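Local atomic coordinates of hydrazine synthase subunit beta (Candidatus Kuenenia stuttgartiensis, PDB entry 5C2V), a protein that forms part of the hydrazine synthase complex, which makes hydrazine from nitric oxide and ammonium, and may modulate hydroxylamine transport through a tunnel between the other subunits' active sites. Residues T155-L160 against V170-I175; P144-I149 against L192-Y197; R277-D282 against D310-R315. All coordinates share one frame; numbering follows the deposited sequence.

All three contacts belong to one beta-propeller, whose blades are four-stranded antiparallel sheets. Interaction 1 pairs strands 155-160 and 168-174, the second and third of their blade. Interaction 2 lies about 9 Å away, centre to centre, and touches it: strand 144-149 is the first strand of that blade, and it packs against strand 190-197, which opens the next. In sequence, interaction 1 falls between the two halves of interaction 2. Interaction 3 follows later, pairing the third and fourth strands of another blade; its centre is about 20 Å from interaction 2 and 27 Å from interaction 1. Backbone pairing builds each blade and side-chain packing joins neighbouring blades; interactions 2 and 3 also meet other subunits.

Interaction 1 (T155-L160 against V170-I175); sequences TLVAIL and VDFIDI
L156 and I173 lie side by side as a hydrogen-bonded pair of the antiparallel hairpin formed by strands 155-160 and 168-174. Their backbones are joined twice, by L156 N to I173 O and by I173 N to L156 O at 2.9 Å. Starting at its root, the leucine puts CB against the beta carbon of its partner (L156 CB to I173 CB, 3.9 Å) and against CG1 of I175, where the chain leaves the strand. CG stands anti to the backbone N (chi1 -176°), and from there CD1 runs alongside the isoleucine, 3.8 Å from I173 CG1. CD2 packs on V147 and I149 of the adjoining strand, and CD1 also touches V147. Two residues on, A158 and D171 repeat the double backbone bond, with A158 N to D171 O at 2.9 Å. The D171 carboxylate is crossed at about a right angle by L160, whose CD1 is 3.7 Å from D171 CG; D171 OD2 accepts a hydrogen bond from the backbone N of S140. On the other face of the sheet, V157 CG1 meets the F172 ring obliquely, 3.6 Å from F172 CE2, and I159 meets V170 through their CG2 methyls. This is the middle of a propeller blade: strand 144-149 flanks it on one side, strand 179-186 on the other, and V157 and I159 reach strand 190-197 of the next blade.

Interaction 2 (P144-I149 against L192-Y197); sequences PRMVEI and LRDVVY
L192 puts its carbonyl O against the aliphatic part of R145, 3.5 Å from R145 CG, where the innermost strands of two consecutive propeller blades pass each other. The strands run nearly parallel, 9° apart, and no backbone hydrogen bond joins them, so side chains fill the space between two sheets. R193 comes next. Its guanidinium and that of R145 stack with their planes 22° apart and their centres 4.3 Å apart, R145 NH1 lying over one face of R193 toward its rim. E69 of the gamma subunit forms a salt bridge to each, which probably offsets their like charges; R193 has a further one to D161. D194 lies alongside M146, its OD1 3.7 Å from M146 CG, while its OD2 accepts a hydrogen bond from the backbone N of M259. V195 presents CG1 to the other strand, at 4.0 Å from M146 O, and its carbonyl O rests near E148 CB. V196 brings CA and CB beside E148 OE1, CA at 3.6 Å. At Y197 the ring receives E148 CG at its edge, 3.4 Å from Y197 CD2. The glutamate chain, bent at chi2 (80°), then brings OE1 to the tyrosine backbone: E148 OE1 accepts from Y197 N at 3.2 Å through the lone pair facing away from the other carboxylate oxygen.

Interaction 3 (R277-D282 against D310-R315); sequences RVTILD and DYLVAR
The carbonyl O of I280 takes two backbone N-H groups, from A314 at 3.0 Å and, more weakly, from V313 at 2.9 Å. Two consecutive residues facing one is a classic beta bulge, set in the antiparallel pairing of strands 277-282 and 312-317. To one side of it I280 N bonds to A314 O; to the other, D282 N donates to Y311 O at 2.9 Å, almost straight (175°). V313 leans across I280 and drops CG2 beside the strand end, 3.7 Å from D282 CB. L281 CD2 meets L312 CD1 at 3.8 Å and also the edge of the Y311 ring, whose hydroxyl bonds to P245 O. D282 is the N-cap of helix 283-291, its OD1 bonded to D284 N. At the other end R277 and R315 run side by side, their guanidinium planes 14° apart. R315, extended from CG to NE (chi3 178°), lays CD over one face of R277, 3.8 Å from R277 NE, and T279 OG1 sits at the edge of the R315 guanidinium. P3 of the gamma subunit covers I280, V313 and A314. The two arginines approach to 4.1 Å between R277 NH2 and R315 NE, but each has an acidic partner: D253 bridges to R277 and also accepts from T279 OG1, and D248 bridges to R315. These carboxylates probably offset the like charges, so that the two guanidinium groups can lie side by side.

Interaction 1 (T155-L160 against V170-I175)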
ATOM      1  N   THR B 155      17.729  -9.917 -52.521  1.00 68.88           N
ATOM      2  CA  THR B 155      17.587  -8.567 -51.979  1.00 64.51           C
ATOM      3  C   THR B 155      18.871  -8.061 -51.325  1.00 68.49           C
ATOM      4  O   THR B 155      19.635  -8.831 -50.741  1.00 64.03           O
ATOM      5  CB  THR B 155      16.440  -8.487 -50.949  1.00 55.93           C
ATOM      6  OG1 THR B 155      16.447  -9.660 -50.128  1.00 81.04           O
ATOM      7  CG2 THR B 155      15.095  -8.380 -51.653  1.00 57.80           C
ATOM      8  N   LEU B 156      19.090  -6.755 -51.429  1.00 58.81           N
ATOM      9  CA  LEU B 156      20.308  -6.121 -50.938  1.00 63.85           C
ATOM     10  C   LEU B 156      19.966  -4.892 -50.098  1.00 65.65           C
ATOM     11  O   LEU B 156      19.425  -3.921 -50.615  1.00 52.39           O
ATOM     12  CB  LEU B 156      21.202  -5.738 -52.125  1.00 66.19           C
ATOM     13  CG  LEU B 156      22.606  -5.137 -51.974  1.00 54.77           C
ATOM     14  CD1 LEU B 156      22.562  -3.626 -51.754  1.00 69.55           C
ATOM     15  CD2 LEU B 156      23.398  -5.822 -50.875  1.00 70.72           C
ATOM     16  N   VAL B 157      20.295  -4.920 -48.812  1.00 56.73           N
ATOM     17  CA  VAL B 157      20.016  -3.774 -47.952  1.00 58.33           C
ATOM     18  C   VAL B 157      21.248  -2.890 -47.819  1.00 50.97           C
ATOM     19  O   VAL B 157      22.374  -3.382 -47.768  1.00 52.00           O
ATOM     20  CB  VAL B 157      19.538  -4.205 -46.548  1.00 55.01           C
ATOM     21  CG1 VAL B 157      18.177  -4.873 -46.633  1.00 42.96           C
ATOM     22  CG2 VAL B 157      20.553  -5.124 -45.889  1.00 37.96           C
ATOM     23  N   ALA B 158      21.033  -1.580 -47.780  1.00 49.70           N
ATOM     24  CA  ALA B 158      22.139  -0.643 -47.619  1.00 61.37           C
ATOM     25  C   ALA B 158      21.822   0.417 -46.576  1.00 47.04           C
ATOM     26  O   ALA B 158      20.845   1.152 -46.705  1.00 41.33           O
ATOM     27  CB  ALA B 158      22.476   0.012 -48.948  1.00 44.49           C
ATOM     28  N   ILE B 159      22.649   0.492 -45.538  1.00 42.68           N
ATOM     29  CA  ILE B 159      22.507   1.557 -44.559  1.00 53.53           C
ATOM     30  C   ILE B 159      23.053   2.853 -45.133  1.00 53.79           C
ATOM     31  O   ILE B 159      24.210   2.928 -45.553  1.00 47.85           O
ATOM     32  CB  ILE B 159      23.229   1.241 -43.236  1.00 41.25           C
ATOM     33  CG1 ILE B 159      24.615   0.652 -43.504  1.00 48.60           C
ATOM     34  CG2 ILE B 159      22.399   0.288 -42.394  1.00 59.71           C
ATOM     35  CD1 ILE B 159      25.460   0.501 -42.265  1.00 35.89           C
ATOM     36  N   LEU B 160      22.213   3.880 -45.149  1.00 45.17           N
ATOM     37  CA  LEU B 160      22.651   5.182 -45.608  1.00 55.39           C
ATOM     38  C   LEU B 160      22.954   6.041 -44.399  1.00 54.59           C
ATOM     39  O   LEU B 160      22.051   6.440 -43.665  1.00 51.95           O
ATOM     40  CB  LEU B 160      21.589   5.849 -46.483  1.00 57.14           C
ATOM     41  CG  LEU B 160      20.942   4.996 -47.571  1.00 58.42           C
ATOM     42  CD1 LEU B 160      19.914   5.815 -48.334  1.00 60.24           C
ATOM     43  CD2 LEU B 160      21.994   4.432 -48.513  1.00 56.49           C
ATOM     44  N   VAL B 170      17.505   3.246 -44.576  1.00 57.03           N
ATOM     45  CA  VAL B 170      18.020   2.012 -45.146  1.00 50.39           C
ATOM     46  C   VAL B 170      17.303   1.740 -46.463  1.00 62.33           C
ATOM     47  O   VAL B 170      16.070   1.790 -46.533  1.00 58.23           O
ATOM     48  CB  VAL B 170      17.829   0.815 -44.192  1.00 36.40           C
ATOM     49  CG1 VAL B 170      18.282  -0.476 -44.856  1.00 44.59           C
ATOM     50  CG2 VAL B 170      18.581   1.044 -42.890  1.00 39.97           C
ATOM     51  N   ASP B 171      18.082   1.468 -47.506  1.00 57.63           N
ATOM     52  CA  ASP B 171      17.530   1.182 -48.823  1.00 60.73           C
ATOM     53  C   ASP B 171      17.418  -0.315 -49.079  1.00 60.37           C
ATOM     54  O   ASP B 171      18.313  -1.088 -48.730  1.00 45.83           O
ATOM     55  CB  ASP B 171      18.386   1.825 -49.916  1.00 53.98           C
ATOM     56  CG  ASP B 171      17.985   3.257 -50.202  1.00 64.16           C
ATOM     57  OD1 ASP B 171      16.842   3.633 -49.869  1.00 67.64           O
ATOM     58  OD2 ASP B 171      18.808   4.003 -50.770  1.00 67.89           O
ATOM     59  N   PHE B 172      16.307  -0.708 -49.694  1.00 53.21           N
ATOM     60  CA  PHE B 172      16.094  -2.085 -50.112  1.00 59.46           C
ATOM     61  C   PHE B 172      16.220  -2.191 -51.629  1.00 58.00           C
ATOM     62  O   PHE B 172      15.530  -1.492 -52.372  1.00 58.79           O
ATOM     63  CB  PHE B 172      14.725  -2.588 -49.648  1.00 70.98           C
ATOM     64  CG  PHE B 172      14.600  -2.719 -48.156  1.00 69.79           C
ATOM     65  CD1 PHE B 172      14.230  -1.634 -47.377  1.00 69.24           C
ATOM     66  CD2 PHE B 172      14.848  -3.931 -47.531  1.00 62.33           C
ATOM     67  CE1 PHE B 172      14.116  -1.754 -46.005  1.00 72.71           C
ATOM     68  CE2 PHE B 172      14.733  -4.058 -46.158  1.00 65.30           C
ATOM     69  CZ  PHE B 172      14.367  -2.968 -45.395  1.00 63.71           C
ATOM     70  N   ILE B 173      17.116  -3.062 -52.081  1.00 63.61           N
ATOM     71  CA  ILE B 173      17.400  -3.215 -53.501  1.00 70.07           C
ATOM     72  C   ILE B 173      16.982  -4.594 -53.991  1.00 63.88           C
ATOM     73  O   ILE B 173      17.211  -5.596 -53.313  1.00 45.63           O
ATOM     74  CB  ILE B 173      18.904  -3.022 -53.808  1.00 65.49           C
ATOM     75  CG1 ILE B 173      19.482  -1.853 -53.008  1.00 59.04           C
ATOM     76  CG2 ILE B 173      19.127  -2.822 -55.300  1.00 65.62           C
ATOM     77  CD1 ILE B 173      18.889  -0.524 -53.359  1.00 50.47           C
ATOM     78  N   ASP B 174      16.379  -4.647 -55.173  1.00 74.79           N
ATOM     79  CA  ASP B 174      16.078  -5.924 -55.803  1.00 69.72           C
ATOM     80  C   ASP B 174      17.240  -6.281 -56.720  1.00 68.78           C
ATOM     81  O   ASP B 174      17.481  -5.606 -57.718  1.00 82.03           O
ATOM     82  CB  ASP B 174      14.763  -5.860 -56.583  1.00 68.81           C
ATOM     83  CG  ASP B 174      14.303  -7.223 -57.061  1.00 86.03           C
ATOM     84  OD1 ASP B 174      13.531  -7.881 -56.332  1.00 81.37           O
ATOM     85  OD2 ASP B 174      14.716  -7.639 -58.165  1.00 85.11           O
ATOM     86  N   ILE B 175      17.958  -7.344 -56.366  1.00 69.07           N
ATOM     87  CA  ILE B 175      19.207  -7.695 -57.036  1.00 64.88           C
ATOM     88  C   ILE B 175      19.018  -7.990 -58.521  1.00 72.97           C
ATOM     89  O   ILE B 175      19.780  -7.501 -59.357  1.00 85.91           O
ATOM     90  CB  ILE B 175      19.879  -8.903 -56.350  1.00 64.26           C
ATOM     91  CG1 ILE B 175      20.449  -8.476 -54.996  1.00 48.51           C
ATOM     92  CG2 ILE B 175      20.975  -9.489 -57.230  1.00 53.51           C
ATOM     93  CD1 ILE B 175      21.355  -9.497 -54.348  1.00 57.85           C
TER

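Interaction 2 (P144-I149 against L192-Y197)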
ATOM      1  N   PRO B 144      26.207   5.621 -48.359  1.00 53.14           N
ATOM      2  CA  PRO B 144      26.011   4.255 -47.860  1.00 53.12           C
ATOM      3  C   PRO B 144      27.252   3.770 -47.116  1.00 58.62           C
ATOM      4  O   PRO B 144      28.346   3.814 -47.676  1.00 59.12           O
ATOM      5  CB  PRO B 144      25.783   3.435 -49.138  1.00 53.58           C
ATOM      6  CG  PRO B 144      25.469   4.438 -50.209  1.00 68.26           C
ATOM      7  CD  PRO B 144      26.187   5.690 -49.829  1.00 60.76           C
ATOM      8  N   ARG B 145      27.085   3.310 -45.881  1.00 47.66           N
ATOM      9  CA  ARG B 145      28.219   2.825 -45.097  1.00 48.85           C
ATOM     10  C   ARG B 145      28.590   1.378 -45.412  1.00 48.28           C
ATOM     11  O   ARG B 145      29.763   1.038 -45.560  1.00 62.85           O
ATOM     12  CB  ARG B 145      27.924   2.968 -43.601  1.00 56.77           C
ATOM     13  CG  ARG B 145      29.065   2.540 -42.691  1.00 52.86           C
ATOM     14  CD  ARG B 145      30.364   3.249 -43.047  1.00 52.18           C
ATOM     15  NE  ARG B 145      31.435   2.919 -42.112  1.00 55.48           N
ATOM     16  CZ  ARG B 145      31.864   3.730 -41.149  1.00 49.52           C
ATOM     17  NH1 ARG B 145      31.318   4.929 -40.999  1.00 40.19           N
ATOM     18  NH2 ARG B 145      32.842   3.345 -40.341  1.00 33.17           N
ATOM     19  N   MET B 146      27.569   0.535 -45.516  1.00 58.77           N
ATOM     20  CA  MET B 146      27.751  -0.904 -45.652  1.00 54.13           C
ATOM     21  C   MET B 146      26.537  -1.491 -46.361  1.00 57.62           C
ATOM     22  O   MET B 146      25.451  -0.917 -46.304  1.00 57.04           O
ATOM     23  CB  MET B 146      27.947  -1.542 -44.269  1.00 42.81           C
ATOM     24  CG  MET B 146      27.955  -3.064 -44.230  1.00 47.31           C
ATOM     25  SD  MET B 146      29.328  -3.811 -45.124  1.00 59.19           S
ATOM     26  CE  MET B 146      30.573  -3.864 -43.839  1.00 31.24           C
ATOM     27  N   VAL B 147      26.710  -2.624 -47.034  1.00 54.82           N
ATOM     28  CA  VAL B 147      25.560  -3.335 -47.570  1.00 58.81           C
ATOM     29  C   VAL B 147      25.417  -4.677 -46.868  1.00 57.44           C
ATOM     30  O   VAL B 147      26.249  -5.033 -46.041  1.00 55.70           O
ATOM     31  CB  VAL B 147      25.692  -3.561 -49.083  1.00 64.42           C
ATOM     32  CG1 VAL B 147      25.626  -2.236 -49.824  1.00 65.98           C
ATOM     33  CG2 VAL B 147      26.988  -4.295 -49.396  1.00 61.13           C
ATOM     34  N   GLU B 148      24.349  -5.405 -47.177  1.00 68.16           N
ATOM     35  CA  GLU B 148      24.212  -6.795 -46.754  1.00 67.47           C
ATOM     36  C   GLU B 148      23.316  -7.547 -47.735  1.00 57.19           C
ATOM     37  O   GLU B 148      22.329  -6.994 -48.219  1.00 56.46           O
ATOM     38  CB  GLU B 148      23.656  -6.874 -45.328  1.00 65.68           C
ATOM     39  CG  GLU B 148      23.302  -8.276 -44.840  1.00 63.01           C
ATOM     40  CD  GLU B 148      24.504  -9.077 -44.370  1.00 68.02           C
ATOM     41  OE1 GLU B 148      24.393  -9.757 -43.328  1.00 63.89           O
ATOM     42  OE2 GLU B 148      25.552  -9.050 -45.046  1.00 65.52           O
ATOM     43  N   ILE B 149      23.631  -8.809 -48.003  1.00 55.18           N
ATOM     44  CA  ILE B 149      22.814  -9.604 -48.913  1.00 68.96           C
ATOM     45  C   ILE B 149      22.001 -10.653 -48.160  1.00 68.43           C
ATOM     46  O   ILE B 149      22.521 -11.358 -47.295  1.00 56.48           O
ATOM     47  CB  ILE B 149      23.671 -10.301 -49.988  1.00 83.12           C
ATOM     48  CG1 ILE B 149      24.574  -9.285 -50.690  1.00 66.74           C
ATOM     49  CG2 ILE B 149      22.787 -11.014 -51.000  1.00 60.94           C
ATOM     50  CD1 ILE B 149      25.388  -9.872 -51.820  1.00 60.38           C
ATOM     51  N   LEU B 192      25.323   5.315 -38.522  1.00 47.04           N
ATOM     52  CA  LEU B 192      24.980   3.911 -38.711  1.00 41.81           C
ATOM     53  C   LEU B 192      26.245   3.199 -39.170  1.00 34.53           C
ATOM     54  O   LEU B 192      26.749   3.459 -40.263  1.00 69.97           O
ATOM     55  CB  LEU B 192      23.883   3.749 -39.771  1.00 40.99           C
ATOM     56  CG  LEU B 192      22.414   4.143 -39.580  1.00 60.18           C
ATOM     57  CD1 LEU B 192      22.241   5.586 -39.128  1.00 46.84           C
ATOM     58  CD2 LEU B 192      21.666   3.915 -40.887  1.00 54.51           C
ATOM     59  N   ARG B 193      26.758   2.300 -38.335  1.00 45.92           N
ATOM     60  CA  ARG B 193      28.008   1.620 -38.656  1.00 59.00           C
ATOM     61  C   ARG B 193      27.932   0.223 -39.284  1.00 52.20           C
ATOM     62  O   ARG B 193      28.934  -0.266 -39.810  1.00 66.31           O
ATOM     63  CB  ARG B 193      28.852   1.537 -37.384  1.00 47.99           C
ATOM     64  CG  ARG B 193      29.281   2.890 -36.841  1.00 59.92           C
ATOM     65  CD  ARG B 193      30.260   3.563 -37.789  1.00 47.40           C
ATOM     66  NE  ARG B 193      29.678   4.751 -38.400  1.00 51.82           N
ATOM     67  CZ  ARG B 193      29.979   5.993 -38.047  1.00 44.75           C
ATOM     68  NH1 ARG B 193      30.869   6.219 -37.088  1.00 49.46           N
ATOM     69  NH2 ARG B 193      29.380   7.006 -38.652  1.00 36.51           N
ATOM     70  N   ASP B 194      26.769  -0.422 -39.240  1.00 50.76           N
ATOM     71  CA  ASP B 194      26.660  -1.781 -39.776  1.00 58.00           C
ATOM     72  C   ASP B 194      25.215  -2.204 -40.044  1.00 59.51           C
ATOM     73  O   ASP B 194      24.278  -1.617 -39.504  1.00 55.02           O
ATOM     74  CB  ASP B 194      27.327  -2.779 -38.825  1.00 53.42           C
ATOM     75  CG  ASP B 194      27.914  -3.977 -39.553  1.00 60.76           C
ATOM     76  OD1 ASP B 194      27.535  -4.213 -40.719  1.00 48.36           O
ATOM     77  OD2 ASP B 194      28.760  -4.679 -38.959  1.00 54.36           O
ATOM     78  N   VAL B 195      25.043  -3.227 -40.875  1.00 45.30           N
ATOM     79  CA  VAL B 195      23.746  -3.886 -41.021  1.00 48.06           C
ATOM     80  C   VAL B 195      23.920  -5.396 -41.214  1.00 61.97           C
ATOM     81  O   VAL B 195      24.742  -5.830 -42.021  1.00 67.05           O
ATOM     82  CB  VAL B 195      22.941  -3.296 -42.201  1.00 54.02           C
ATOM     83  CG1 VAL B 195      23.818  -3.149 -43.439  1.00 56.47           C
ATOM     84  CG2 VAL B 195      21.705  -4.139 -42.491  1.00 60.71           C
ATOM     85  N   VAL B 196      23.156  -6.196 -40.473  1.00 66.12           N
ATOM     86  CA  VAL B 196      23.211  -7.649 -40.654  1.00 58.97           C
ATOM     87  C   VAL B 196      21.829  -8.263 -40.854  1.00 60.59           C
ATOM     88  O   VAL B 196      20.821  -7.690 -40.451  1.00 57.01           O
ATOM     89  CB  VAL B 196      23.892  -8.354 -39.460  1.00 54.47           C
ATOM     90  CG1 VAL B 196      25.355  -7.951 -39.361  1.00 51.42           C
ATOM     91  CG2 VAL B 196      23.153  -8.057 -38.167  1.00 53.56           C
ATOM     92  N   TYR B 197      21.800  -9.436 -41.480  1.00 70.11           N
ATOM     93  CA  TYR B 197      20.561 -10.170 -41.721  1.00 67.37           C
ATOM     94  C   TYR B 197      20.445 -11.371 -40.791  1.00 62.92           C
ATOM     95  O   TYR B 197      21.447 -11.990 -40.434  1.00 55.53           O
ATOM     96  CB  TYR B 197      20.485 -10.646 -43.175  1.00 38.32           C
ATOM     97  CG  TYR B 197      19.503  -9.893 -44.047  1.00 61.10           C
ATOM     98  CD1 TYR B 197      18.138 -10.139 -43.965  1.00 53.37           C
ATOM     99  CD2 TYR B 197      19.943  -8.958 -44.973  1.00 59.38           C
ATOM    100  CE1 TYR B 197      17.241  -9.460 -44.770  1.00 56.74           C
ATOM    101  CE2 TYR B 197      19.055  -8.277 -45.781  1.00 63.68           C
ATOM    102  CZ  TYR B 197      17.704  -8.529 -45.675  1.00 68.69           C
ATOM    103  OH  TYR B 197      16.817  -7.851 -46.478  1.00 86.75           O
TER

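Interaction 3 (R277-D282 against D310-R315)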
ATOM      1  N   ARG B 277      34.438  -2.959 -25.846  1.00 60.97           N
ATOM      2  CA  ARG B 277      33.882  -4.226 -25.368  1.00 42.84           C
ATOM      3  C   ARG B 277      32.902  -4.833 -26.356  1.00 49.76           C
ATOM      4  O   ARG B 277      32.358  -4.135 -27.193  1.00 47.58           O
ATOM      5  CB  ARG B 277      33.199  -4.023 -24.014  1.00 41.40           C
ATOM      6  CG  ARG B 277      31.991  -3.105 -24.063  1.00 39.79           C
ATOM      7  CD  ARG B 277      31.636  -2.587 -22.680  1.00 47.70           C
ATOM      8  NE  ARG B 277      30.417  -1.785 -22.695  1.00 35.44           N
ATOM      9  CZ  ARG B 277      30.012  -1.023 -21.684  1.00 33.92           C
ATOM     10  NH1 ARG B 277      30.730  -0.949 -20.573  1.00 37.45           N
ATOM     11  NH2 ARG B 277      28.885  -0.331 -21.789  1.00 30.22           N
ATOM     12  N   VAL B 278      32.669  -6.137 -26.254  1.00 43.72           N
ATOM     13  CA  VAL B 278      31.714  -6.790 -27.142  1.00 42.83           C
ATOM     14  C   VAL B 278      30.405  -7.080 -26.418  1.00 57.14           C
ATOM     15  O   VAL B 278      30.375  -7.831 -25.444  1.00 52.70           O
ATOM     16  CB  VAL B 278      32.275  -8.101 -27.720  1.00 62.69           C
ATOM     17  CG1 VAL B 278      31.217  -8.803 -28.558  1.00 58.85           C
ATOM     18  CG2 VAL B 278      33.519  -7.823 -28.549  1.00 54.46           C
ATOM     19  N   THR B 279      29.324  -6.476 -26.900  1.00 61.07           N
ATOM     20  CA  THR B 279      28.008  -6.683 -26.310  1.00 56.20           C
ATOM     21  C   THR B 279      27.276  -7.825 -27.006  1.00 57.94           C
ATOM     22  O   THR B 279      27.014  -7.771 -28.209  1.00 53.33           O
ATOM     23  CB  THR B 279      27.150  -5.406 -26.377  1.00 58.15           C
ATOM     24  OG1 THR B 279      27.657  -4.441 -25.445  1.00 49.90           O
ATOM     25  CG2 THR B 279      25.704  -5.716 -26.025  1.00 53.73           C
ATOM     26  N   ILE B 280      26.958  -8.861 -26.239  1.00 57.16           N
ATOM     27  CA  ILE B 280      26.258 -10.028 -26.757  1.00 53.04           C
ATOM     28  C   ILE B 280      24.820 -10.060 -26.260  1.00 54.24           C
ATOM     29  O   ILE B 280      24.568 -10.015 -25.047  1.00 53.57           O
ATOM     30  CB  ILE B 280      26.962 -11.335 -26.355  1.00 53.59           C
ATOM     31  CG1 ILE B 280      28.463 -11.239 -26.641  1.00 56.66           C
ATOM     32  CG2 ILE B 280      26.341 -12.521 -27.077  1.00 63.69           C
ATOM     33  CD1 ILE B 280      29.248 -12.448 -26.188  1.00 55.42           C
ATOM     34  N   LEU B 281      23.887 -10.140 -27.207  1.00 51.96           N
ATOM     35  CA  LEU B 281      22.459 -10.105 -26.911  1.00 61.56           C
ATOM     36  C   LEU B 281      21.752 -11.394 -27.323  1.00 65.54           C
ATOM     37  O   LEU B 281      22.186 -12.085 -28.250  1.00 61.40           O
ATOM     38  CB  LEU B 281      21.801  -8.916 -27.617  1.00 46.83           C
ATOM     39  CG  LEU B 281      22.397  -7.529 -27.374  1.00 44.62           C
ATOM     40  CD1 LEU B 281      21.678  -6.489 -28.217  1.00 37.87           C
ATOM     41  CD2 LEU B 281      22.326  -7.169 -25.901  1.00 54.94           C
ATOM     42  N   ASP B 282      20.647 -11.692 -26.644  1.00 71.39           N
ATOM     43  CA  ASP B 282      19.841 -12.870 -26.945  1.00 47.67           C
ATOM     44  C   ASP B 282      18.784 -12.486 -27.973  1.00 53.64           C
ATOM     45  O   ASP B 282      17.885 -11.696 -27.687  1.00 56.12           O
ATOM     46  CB  ASP B 282      19.194 -13.416 -25.667  1.00 52.32           C
ATOM     47  CG  ASP B 282      18.561 -14.784 -25.860  1.00 63.02           C
ATOM     48  OD1 ASP B 282      17.831 -14.986 -26.853  1.00 53.39           O
ATOM     49  OD2 ASP B 282      18.793 -15.664 -25.004  1.00 60.36           O
ATOM     50  N   ASP B 310      16.866  -7.323 -19.908  1.00 42.52           N
ATOM     51  CA  ASP B 310      15.998  -8.419 -20.306  1.00 49.95           C
ATOM     52  C   ASP B 310      16.685  -9.284 -21.361  1.00 61.49           C
ATOM     53  O   ASP B 310      16.800 -10.498 -21.191  1.00 56.56           O
ATOM     54  CB  ASP B 310      14.659  -7.892 -20.831  1.00 54.59           C
ATOM     55  CG  ASP B 310      13.836  -7.213 -19.751  1.00 59.44           C
ATOM     56  OD1 ASP B 310      14.197  -7.335 -18.562  1.00 45.15           O
ATOM     57  OD2 ASP B 310      12.821  -6.566 -20.090  1.00 56.18           O
ATOM     58  N   TYR B 311      17.144  -8.663 -22.446  1.00 53.84           N
ATOM     59  CA  TYR B 311      17.800  -9.418 -23.514  1.00 40.40           C
ATOM     60  C   TYR B 311      19.334  -9.429 -23.488  1.00 43.65           C
ATOM     61  O   TYR B 311      19.948  -9.994 -24.392  1.00 41.27           O
ATOM     62  CB  TYR B 311      17.330  -8.934 -24.892  1.00 44.64           C
ATOM     63  CG  TYR B 311      17.258  -7.437 -25.091  1.00 55.33           C
ATOM     64  CD1 TYR B 311      18.396  -6.696 -25.386  1.00 57.31           C
ATOM     65  CD2 TYR B 311      16.041  -6.771 -25.029  1.00 48.23           C
ATOM     66  CE1 TYR B 311      18.326  -5.328 -25.586  1.00 59.09           C
ATOM     67  CE2 TYR B 311      15.962  -5.407 -25.227  1.00 55.63           C
ATOM     68  CZ  TYR B 311      17.105  -4.689 -25.505  1.00 48.56           C
ATOM     69  OH  TYR B 311      17.025  -3.330 -25.702  1.00 59.93           O
ATOM     70  N   LEU B 312      19.967  -8.830 -22.483  1.00 51.42           N
ATOM     71  CA  LEU B 312      21.428  -8.744 -22.526  1.00 47.56           C
ATOM     72  C   LEU B 312      22.077 -10.017 -22.001  1.00 38.14           C
ATOM     73  O   LEU B 312      21.944 -10.357 -20.825  1.00 55.10           O
ATOM     74  CB  LEU B 312      21.923  -7.545 -21.708  1.00 39.58           C
ATOM     75  CG  LEU B 312      23.427  -7.485 -21.412  1.00 41.66           C
ATOM     76  CD1 LEU B 312      24.231  -7.181 -22.670  1.00 50.80           C
ATOM     77  CD2 LEU B 312      23.735  -6.477 -20.310  1.00 38.53           C
ATOM     78  N   VAL B 313      22.779 -10.721 -22.886  1.00 53.80           N
ATOM     79  CA  VAL B 313      23.546 -11.893 -22.487  1.00 43.89           C
ATOM     80  C   VAL B 313      24.827 -11.527 -21.744  1.00 57.69           C
ATOM     81  O   VAL B 313      25.051 -11.981 -20.621  1.00 57.09           O
ATOM     82  CB  VAL B 313      23.913 -12.769 -23.701  1.00 57.00           C
ATOM     83  CG1 VAL B 313      24.759 -13.957 -23.263  1.00 33.70           C
ATOM     84  CG2 VAL B 313      22.658 -13.235 -24.421  1.00 50.04           C
ATOM     85  N   ALA B 314      25.663 -10.701 -22.371  1.00 54.23           N
ATOM     86  CA  ALA B 314      26.957 -10.365 -21.772  1.00 53.14           C
ATOM     87  C   ALA B 314      27.583  -9.084 -22.320  1.00 60.96           C
ATOM     88  O   ALA B 314      27.206  -8.602 -23.384  1.00 55.58           O
ATOM     89  CB  ALA B 314      27.927 -11.528 -21.951  1.00 48.04           C
ATOM     90  N   ARG B 315      28.539  -8.535 -21.574  1.00 42.15           N
ATOM     91  CA  ARG B 315      29.462  -7.543 -22.118  1.00 53.32           C
ATOM     92  C   ARG B 315      30.894  -7.980 -21.820  1.00 57.23           C
ATOM     93  O   ARG B 315      31.317  -8.016 -20.664  1.00 53.26           O
ATOM     94  CB  ARG B 315      29.185  -6.152 -21.546  1.00 42.96           C
ATOM     95  CG  ARG B 315      27.830  -5.584 -21.938  1.00 47.35           C
ATOM     96  CD  ARG B 315      27.674  -4.147 -21.468  1.00 44.65           C
ATOM     97  NE  ARG B 315      26.394  -3.574 -21.878  1.00 32.91           N
ATOM     98  CZ  ARG B 315      25.542  -2.984 -21.046  1.00 46.34           C
ATOM     99  NH1 ARG B 315      25.833  -2.886 -19.755  1.00 48.93           N
ATOM    100  NH2 ARG B 315      24.400  -2.490 -21.503  1.00 35.74           N
TER